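Local coordinates for protein CalS11 (Micromonospora echinospora, PDB 3TOS) that binds S-adenosyl-L-homocysteine and is probably an S-adenosylmethionine-dependent O-methyltransferase of calicheamicin biosynthesis, at residues V104-F109 with V161-D166; G77-R82 with F130-G135. All coordinates share one frame; numbering follows the deposited sequence.

Interaction 1 (V104-F109 with V161-D166); sequences VGFDTF and VLVEGD. With SAH (S-adenosyl-L-homocysteine), chain O.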
loop_
_atom_site.group_PDB
_atom_site.type_symbol
_atom_site.label_atom_id
_atom_site.label_comp_id
_atom_site.label_asym_id
_atom_site.label_seq_id
_atom_site.Cartn_x
_atom_site.Cartn_y
_atom_site.Cartn_z
ATOM N N VAL B 104 13.162 -15.035 31.161
ATOM C CA VAL B 104 13.809 -14.794 32.469
ATOM C C VAL B 104 12.809 -14.030 33.312
ATOM O O VAL B 104 12.361 -12.938 32.922
ATOM C CB VAL B 104 15.141 -13.983 32.364
ATOM C CG1 VAL B 104 15.853 -14.025 33.655
ATOM C CG2 VAL B 104 16.004 -14.576 31.217
ATOM N N GLY B 105 12.423 -14.620 34.436
ATOM C CA GLY B 105 11.458 -13.975 35.334
ATOM C C GLY B 105 12.119 -13.594 36.636
ATOM O O GLY B 105 12.763 -14.391 37.271
ATOM N N PHE B 106 11.985 -12.333 37.023
ATOM C CA PHE B 106 12.610 -11.825 38.253
ATOM C C PHE B 106 11.538 -11.476 39.266
ATOM O O PHE B 106 10.572 -10.750 38.949
ATOM C CB PHE B 106 13.429 -10.517 38.001
ATOM C CG PHE B 106 14.560 -10.656 37.033
ATOM C CD1 PHE B 106 14.337 -10.598 35.649
ATOM C CD2 PHE B 106 15.885 -10.778 37.496
ATOM C CE1 PHE B 106 15.439 -10.700 34.736
ATOM C CE2 PHE B 106 16.959 -10.904 36.581
ATOM C CZ PHE B 106 16.736 -10.871 35.222
ATOM N N ASP B 107 11.706 -11.920 40.508
ATOM C CA ASP B 107 10.799 -11.511 41.577
ATOM C C ASP B 107 11.486 -11.840 42.894
ATOM O O ASP B 107 12.371 -12.711 42.933
ATOM C CB ASP B 107 9.462 -12.321 41.478
ATOM C CG ASP B 107 8.296 -11.611 42.091
ATOM O OD1 ASP B 107 8.318 -11.283 43.315
ATOM O OD2 ASP B 107 7.324 -11.383 41.369
ATOM N N THR B 108 11.077 -11.219 43.989
ATOM C CA THR B 108 11.462 -11.693 45.312
ATOM C C THR B 108 10.758 -13.014 45.613
ATOM O O THR B 108 11.297 -13.865 46.348
ATOM C CB THR B 108 11.001 -10.725 46.412
ATOM O OG1 THR B 108 9.597 -10.549 46.263
ATOM C CG2 THR B 108 11.698 -9.343 46.315
ATOM N N PHE B 109 9.563 -13.181 45.019
ATOM C CA PHE B 109 8.594 -14.245 45.361
ATOM C C PHE B 109 8.119 -14.144 46.783
ATOM O O PHE B 109 7.420 -15.025 47.254
ATOM C CB PHE B 109 9.095 -15.643 44.956
ATOM C CG PHE B 109 9.317 -15.774 43.482
ATOM C CD1 PHE B 109 8.217 -16.005 42.633
ATOM C CD2 PHE B 109 10.615 -15.633 42.928
ATOM C CE1 PHE B 109 8.414 -16.140 41.251
ATOM C CE2 PHE B 109 10.829 -15.774 41.560
ATOM C CZ PHE B 109 9.723 -15.989 40.713
ATOM N N VAL B 161 14.375 -19.218 33.158
ATOM C CA VAL B 161 15.167 -19.015 34.342
ATOM C C VAL B 161 14.374 -18.139 35.288
ATOM O O VAL B 161 13.873 -17.065 34.908
ATOM C CB VAL B 161 16.454 -18.274 33.951
ATOM C CG1 VAL B 161 17.223 -17.834 35.193
ATOM C CG2 VAL B 161 17.299 -19.197 33.059
ATOM N N LEU B 162 14.216 -18.584 36.525
ATOM C CA LEU B 162 13.635 -17.764 37.559
ATOM C C LEU B 162 14.758 -17.192 38.419
ATOM O O LEU B 162 15.605 -17.947 38.967
ATOM C CB LEU B 162 12.714 -18.621 38.410
ATOM C CG LEU B 162 11.575 -19.219 37.615
ATOM C CD1 LEU B 162 10.715 -20.077 38.584
ATOM C CD2 LEU B 162 10.694 -18.188 36.883
ATOM N N VAL B 163 14.757 -15.881 38.566
ATOM C CA VAL B 163 15.825 -15.239 39.336
ATOM C C VAL B 163 15.207 -14.654 40.591
ATOM O O VAL B 163 14.379 -13.739 40.513
ATOM C CB VAL B 163 16.536 -14.156 38.531
ATOM C CG1 VAL B 163 17.673 -13.552 39.351
ATOM C CG2 VAL B 163 17.084 -14.732 37.217
ATOM N N GLU B 164 15.589 -15.200 41.733
ATOM C CA GLU B 164 14.916 -14.816 43.019
ATOM C C GLU B 164 15.702 -13.751 43.741
ATOM O O GLU B 164 16.930 -13.913 43.950
ATOM C CB GLU B 164 14.793 -16.031 43.949
ATOM C CG GLU B 164 14.105 -17.208 43.283
ATOM C CD GLU B 164 14.021 -18.419 44.193
ATOM O OE1 GLU B 164 13.632 -18.238 45.392
ATOM O OE2 GLU B 164 14.317 -19.557 43.682
ATOM N N GLY B 165 14.994 -12.698 44.151
ATOM C CA GLY B 165 15.551 -11.628 44.965
ATOM C C GLY B 165 15.112 -10.251 44.496
ATOM O O GLY B 165 14.237 -10.112 43.625
ATOM N N ASP B 166 15.705 -9.207 45.096
ATOM C CA ASP B 166 15.350 -7.827 44.748
ATOM C C ASP B 166 16.004 -7.445 43.444
ATOM O O ASP B 166 17.229 -7.560 43.318
ATOM C CB ASP B 166 15.859 -6.962 45.885
ATOM C CG ASP B 166 15.441 -5.548 45.772
ATOM O OD1 ASP B 166 15.202 -5.025 44.672
ATOM O OD2 ASP B 166 15.273 -4.932 46.828
HETATM N N SAH O . 3.144 -10.380 36.339
HETATM C CA SAH O . 2.274 -10.928 37.429
HETATM C CB SAH O . 1.914 -9.893 38.481
HETATM C CG SAH O . 3.149 -9.405 39.267
HETATM S SD SAH O . 2.625 -8.612 40.772
HETATM C C SAH O . 0.996 -11.420 36.752
HETATM O O SAH O . 0.085 -11.977 37.437
HETATM O OXT SAH O . 0.873 -11.392 35.520
HETATM C "C5'" SAH O . 4.035 -7.575 41.195
HETATM C "C4'" SAH O . 5.341 -8.374 41.522
HETATM O "O4'" SAH O . 6.443 -7.456 41.553
HETATM C "C3'" SAH O . 5.236 -8.975 42.932
HETATM O "O3'" SAH O . 5.295 -10.422 42.865
HETATM C "C2'" SAH O . 6.409 -8.339 43.658
HETATM O "O2'" SAH O . 7.072 -9.192 44.614
HETATM C "C1'" SAH O . 7.350 -7.961 42.489
HETATM N N9 SAH O . 8.297 -6.881 42.860
HETATM C C8 SAH O . 8.010 -5.595 43.193
HETATM N N7 SAH O . 9.190 -5.009 43.521
HETATM C C5 SAH O . 10.197 -5.900 43.417
HETATM C C6 SAH O . 11.649 -5.857 43.627
HETATM N N6 SAH O . 12.234 -4.731 44.097
HETATM N N1 SAH O . 12.332 -7.001 43.372
HETATM C C2 SAH O . 11.717 -8.133 42.916
HETATM N N3 SAH O . 10.381 -8.268 42.766
HETATM C C4 SAH O . 9.620 -7.132 42.954
HETATM O O HOH W 1 12.208 -16.469 46.942
#

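Interaction 2 (G77-R82 with F130-G135); sequences GVRFGR and FAVPGG. With SAH (S-adenosyl-L-homocysteine), chain O.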
loop_
_atom_site.group_PDB
_atom_site.type_symbol
_atom_site.label_atom_id
_atom_site.label_comp_id
_atom_site.label_asym_id
_atom_site.label_seq_id
_atom_site.Cartn_x
_atom_site.Cartn_y
_atom_site.Cartn_z
ATOM N N GLY B 77 8.645 -8.875 37.835
ATOM C CA GLY B 77 7.385 -8.963 38.621
ATOM C C GLY B 77 6.602 -10.134 38.052
ATOM O O GLY B 77 5.849 -9.976 37.082
ATOM N N VAL B 78 6.760 -11.309 38.675
ATOM C CA VAL B 78 6.243 -12.573 38.131
ATOM C C VAL B 78 5.037 -13.044 38.918
ATOM O O VAL B 78 4.110 -13.578 38.325
ATOM C CB VAL B 78 7.375 -13.630 38.264
ATOM C CG1 VAL B 78 6.926 -15.049 37.881
ATOM C CG2 VAL B 78 8.542 -13.202 37.310
ATOM N N ARG B 79 5.039 -12.886 40.237
ATOM C CA ARG B 79 3.972 -13.441 41.106
ATOM C C ARG B 79 3.778 -14.944 40.890
ATOM O O ARG B 79 4.757 -15.687 41.088
ATOM C CB ARG B 79 2.638 -12.662 41.002
ATOM C CG ARG B 79 1.741 -12.819 42.278
ATOM C CD ARG B 79 0.414 -12.160 42.003
ATOM N NE ARG B 79 -0.505 -12.344 43.115
ATOM C CZ ARG B 79 -1.757 -11.862 43.166
ATOM N NH1 ARG B 79 -2.290 -11.230 42.141
ATOM N NH2 ARG B 79 -2.544 -12.102 44.234
ATOM N N PHE B 80 2.588 -15.419 40.508
ATOM C CA PHE B 80 2.416 -16.878 40.304
ATOM C C PHE B 80 2.906 -17.328 38.903
ATOM O O PHE B 80 2.954 -18.535 38.617
ATOM C CB PHE B 80 0.940 -17.316 40.485
ATOM C CG PHE B 80 0.421 -17.077 41.867
ATOM C CD1 PHE B 80 0.824 -17.935 42.888
ATOM C CD2 PHE B 80 -0.474 -16.058 42.153
ATOM C CE1 PHE B 80 0.361 -17.811 44.170
ATOM C CE2 PHE B 80 -0.975 -15.888 43.495
ATOM C CZ PHE B 80 -0.505 -16.765 44.513
ATOM N N GLY B 81 3.221 -16.376 38.013
ATOM C CA GLY B 81 3.804 -16.770 36.735
ATOM C C GLY B 81 2.851 -16.716 35.564
ATOM O O GLY B 81 3.184 -17.246 34.508
ATOM N N ARG B 82 1.713 -16.032 35.679
ATOM C CA ARG B 82 0.768 -15.945 34.560
ATOM C C ARG B 82 1.423 -15.670 33.212
ATOM O O ARG B 82 1.168 -16.353 32.209
ATOM C CB ARG B 82 -0.202 -14.786 34.833
ATOM C CG ARG B 82 -1.184 -14.591 33.647
ATOM C CD ARG B 82 -2.292 -13.540 33.907
ATOM N NE ARG B 82 -1.717 -12.241 34.287
ATOM C CZ ARG B 82 -2.392 -11.089 34.347
ATOM N NH1 ARG B 82 -3.679 -11.037 33.992
ATOM N NH2 ARG B 82 -1.743 -9.955 34.676
ATOM N N PHE B 130 1.528 -9.272 47.503
ATOM C CA PHE B 130 1.795 -10.143 46.372
ATOM C C PHE B 130 2.738 -11.329 46.655
ATOM O O PHE B 130 3.147 -12.024 45.708
ATOM C CB PHE B 130 2.243 -9.440 45.073
ATOM C CG PHE B 130 1.282 -8.436 44.522
ATOM C CD1 PHE B 130 0.017 -8.801 44.100
ATOM C CD2 PHE B 130 1.696 -7.132 44.344
ATOM C CE1 PHE B 130 -0.870 -7.858 43.592
ATOM C CE2 PHE B 130 0.837 -6.178 43.826
ATOM C CZ PHE B 130 -0.466 -6.552 43.430
ATOM N N ALA B 131 3.098 -11.561 47.922
ATOM C CA ALA B 131 3.878 -12.742 48.300
ATOM C C ALA B 131 3.207 -14.018 47.747
ATOM O O ALA B 131 1.972 -14.135 47.766
ATOM C CB ALA B 131 3.974 -12.881 49.783
ATOM N N VAL B 132 4.019 -14.973 47.283
ATOM C CA VAL B 132 3.509 -16.260 46.946
ATOM C C VAL B 132 4.118 -17.258 47.955
ATOM O O VAL B 132 5.045 -16.932 48.678
ATOM C CB VAL B 132 3.833 -16.621 45.469
ATOM C CG1 VAL B 132 3.183 -15.561 44.535
ATOM C CG2 VAL B 132 5.321 -16.655 45.224
ATOM N N PRO B 133 3.568 -18.479 48.020
ATOM C CA PRO B 133 3.952 -19.349 49.125
ATOM C C PRO B 133 5.407 -19.737 49.142
ATOM O O PRO B 133 6.057 -19.795 48.060
ATOM C CB PRO B 133 3.135 -20.612 48.832
ATOM C CG PRO B 133 1.919 -20.144 48.135
ATOM C CD PRO B 133 2.393 -18.992 47.268
ATOM N N GLY B 134 5.927 -20.038 50.336
ATOM C CA GLY B 134 7.212 -20.728 50.417
ATOM C C GLY B 134 7.338 -21.938 49.514
ATOM O O GLY B 134 6.432 -22.780 49.472
ATOM N N GLY B 135 8.437 -21.980 48.741
ATOM C CA GLY B 135 8.657 -23.065 47.831
ATOM C C GLY B 135 8.022 -22.842 46.470
ATOM O O GLY B 135 8.148 -23.696 45.630
HETATM N N SAH O . 3.144 -10.380 36.339
HETATM C CA SAH O . 2.274 -10.928 37.429
HETATM C CB SAH O . 1.914 -9.893 38.481
HETATM C CG SAH O . 3.149 -9.405 39.267
HETATM S SD SAH O . 2.625 -8.612 40.772
HETATM C C SAH O . 0.996 -11.420 36.752
HETATM O O SAH O . 0.085 -11.977 37.437
HETATM O OXT SAH O . 0.873 -11.392 35.520
HETATM C "C5'" SAH O . 4.035 -7.575 41.195
HETATM C "C4'" SAH O . 5.341 -8.374 41.522
HETATM O "O4'" SAH O . 6.443 -7.456 41.553
HETATM C "C3'" SAH O . 5.236 -8.975 42.932
HETATM O "O3'" SAH O . 5.295 -10.422 42.865
HETATM C "C2'" SAH O . 6.409 -8.339 43.658
HETATM O "O2'" SAH O . 7.072 -9.192 44.614
HETATM C "C1'" SAH O . 7.350 -7.961 42.489
HETATM N N9 SAH O . 8.297 -6.881 42.860
HETATM C C8 SAH O . 8.010 -5.595 43.193
HETATM N N7 SAH O . 9.190 -5.009 43.521
HETATM C C5 SAH O . 10.197 -5.900 43.417
HETATM C C6 SAH O . 11.649 -5.857 43.627
HETATM N N6 SAH O . 12.234 -4.731 44.097
HETATM N N1 SAH O . 12.332 -7.001 43.372
HETATM C C2 SAH O . 11.717 -8.133 42.916
HETATM N N3 SAH O . 10.381 -8.268 42.766
HETATM C C4 SAH O . 9.620 -7.132 42.954
HETATM O O HOH W 2 -0.030 -13.182 45.743
#

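Interaction 1 (V104-F109 with V161-D166)
Four backbone hydrogen bonds join Val104-Asp107 to Val161-Gly165 as neighbouring parallel strands, their axes 4.7 Å apart. Gly105 and Asp107 use both N and O, alternately accepting from and donating to the other strand: Gly105 N reaches Val161 O, Val163 N reaches Gly105 O, Asp107 N reaches Val163 O, and Gly165 N closes the series on Asp107 O at 2.9 Å. The first three donors lie nearly on the line of the carbonyl they meet; the last is tilted 34° from the carbonyl plane, where strand 161-164 gives way to loop.

Apolar packing gathers on the face bearing Val104, Phe106 and Val163. Val163 CB lies 3.6 Å from Phe106 CD2, the two side chains running side by side, while Val163 CG2 meets Val104 CG1 at 3.8 Å. The Val163 torsion, with CG1 anti to the backbone N (chi1 -178°), lays CG1 against the Phe106 ring and turns CG2 to Val104. Val167 and Val171 of helix 167-177 pack on Phe106. Beyond the strand end, Phe109 CD2 touches Glu164 CG at 3.8 Å, and a water donates to both Glu164 OE1 and Thr108 O.

Polar side chains serve the ligand and the turn. Asp107 OD1 accepts from Phe109 N at 2.8 Å, forming an Asx turn, and also from SAH O2'; OD2 takes SAH O3' at 2.7 Å. With OD2 also accepting from the backbone N of Val78 and of Arg79, bonds to both oxygens hold the carboxylate's rotation. Asp166 OD1 accepts SAH N6 at 3.0 Å, and its OD2 forms a salt bridge with Arg168.

Asp107, at the C-terminal end of strand 103-107, holding both ribose hydroxyls, with Asp166, just past the neighbouring strand, at the adenine amine, is characteristic of the cofactor site in Rossmann-like class I methyltransferases.

Interaction 2 (G77-R82 with F130-G135)
Phe130 presents the CD1 corner of its ring over one face of the Arg79 guanidinium, with CD1 3.7 Å from Arg79 CZ. The two planes stand 64° apart and CZ lies near the plane of the ring, so the aromatic edge, rather than its pi face, meets the cation. One face of the same ring takes SAH SD, offset toward the rim. Nearer its backbone, Arg79 CG packs 3.8 Å from Val132 CG1. That methyl also sits over the face of Phe80, 3.8 Å from the ring centroid and 18° off the normal, a CH-pi contact. Pro133 CD adds a touch at Phe80 CE1, 3.9 Å away.

A water lying in the guanidinium plane accepts from Arg79 NE at 2.8 Å and donates to Ala131 O, linking the loops without a direct bond and helping to hold the guanidinium's orientation. Arg79 runs extended from CG to NE, with CG anti to its own N (chi1 -156°), which carries the guanidinium up to Phe130. An alanine in place of Arg79 is likely to leave the Phe130 edge without its flat partner and the water without its NE-H donor. The backbone of 78-81 forms a type II' turn, closed by Gly81 N to Val78 O. Within 77-82, Gly77 O accepts SAH N at 2.8 Å, while Arg82 NE and NH2 both donate to SAH OXT, the NE bond measuring 3.0 Å.

Farther out, Tyr136 meets Phe80 edge-to-face and its OH is hydrogen-bonded to Phe80 O, while Pro36 and Pro34 of the second subunit pack on Phe80 and Pro133, respectively. The contact thus joins the glycine-containing loop between strand 72-76 and helix 82-94 to the loop that leads into helix 136-148.

Interactions 1 and 2 lie with their centres about 9 Å apart and touch directly. Asp107 OD2 is 2.8 Å from Val78 N, a probable hydrogen bond that ties the ribose-binding carboxylate to the loop of residues 77-82; Phe106 O and Gly77 N, 2.9 Å apart, probably continue the strand pairing. In addition, Val132 CG2 packs 3.3 Å from Phe109 O, bringing loop 130-135 against the end of segment 104-109. The two contacts share one ligand: interaction 1 hydrogen-bonds the adenine amine and ribose hydroxyls, interaction 2 the homocysteine amine and carboxylate, with Phe130 packing on the ribose and the sulfur and touching the bound glutamate.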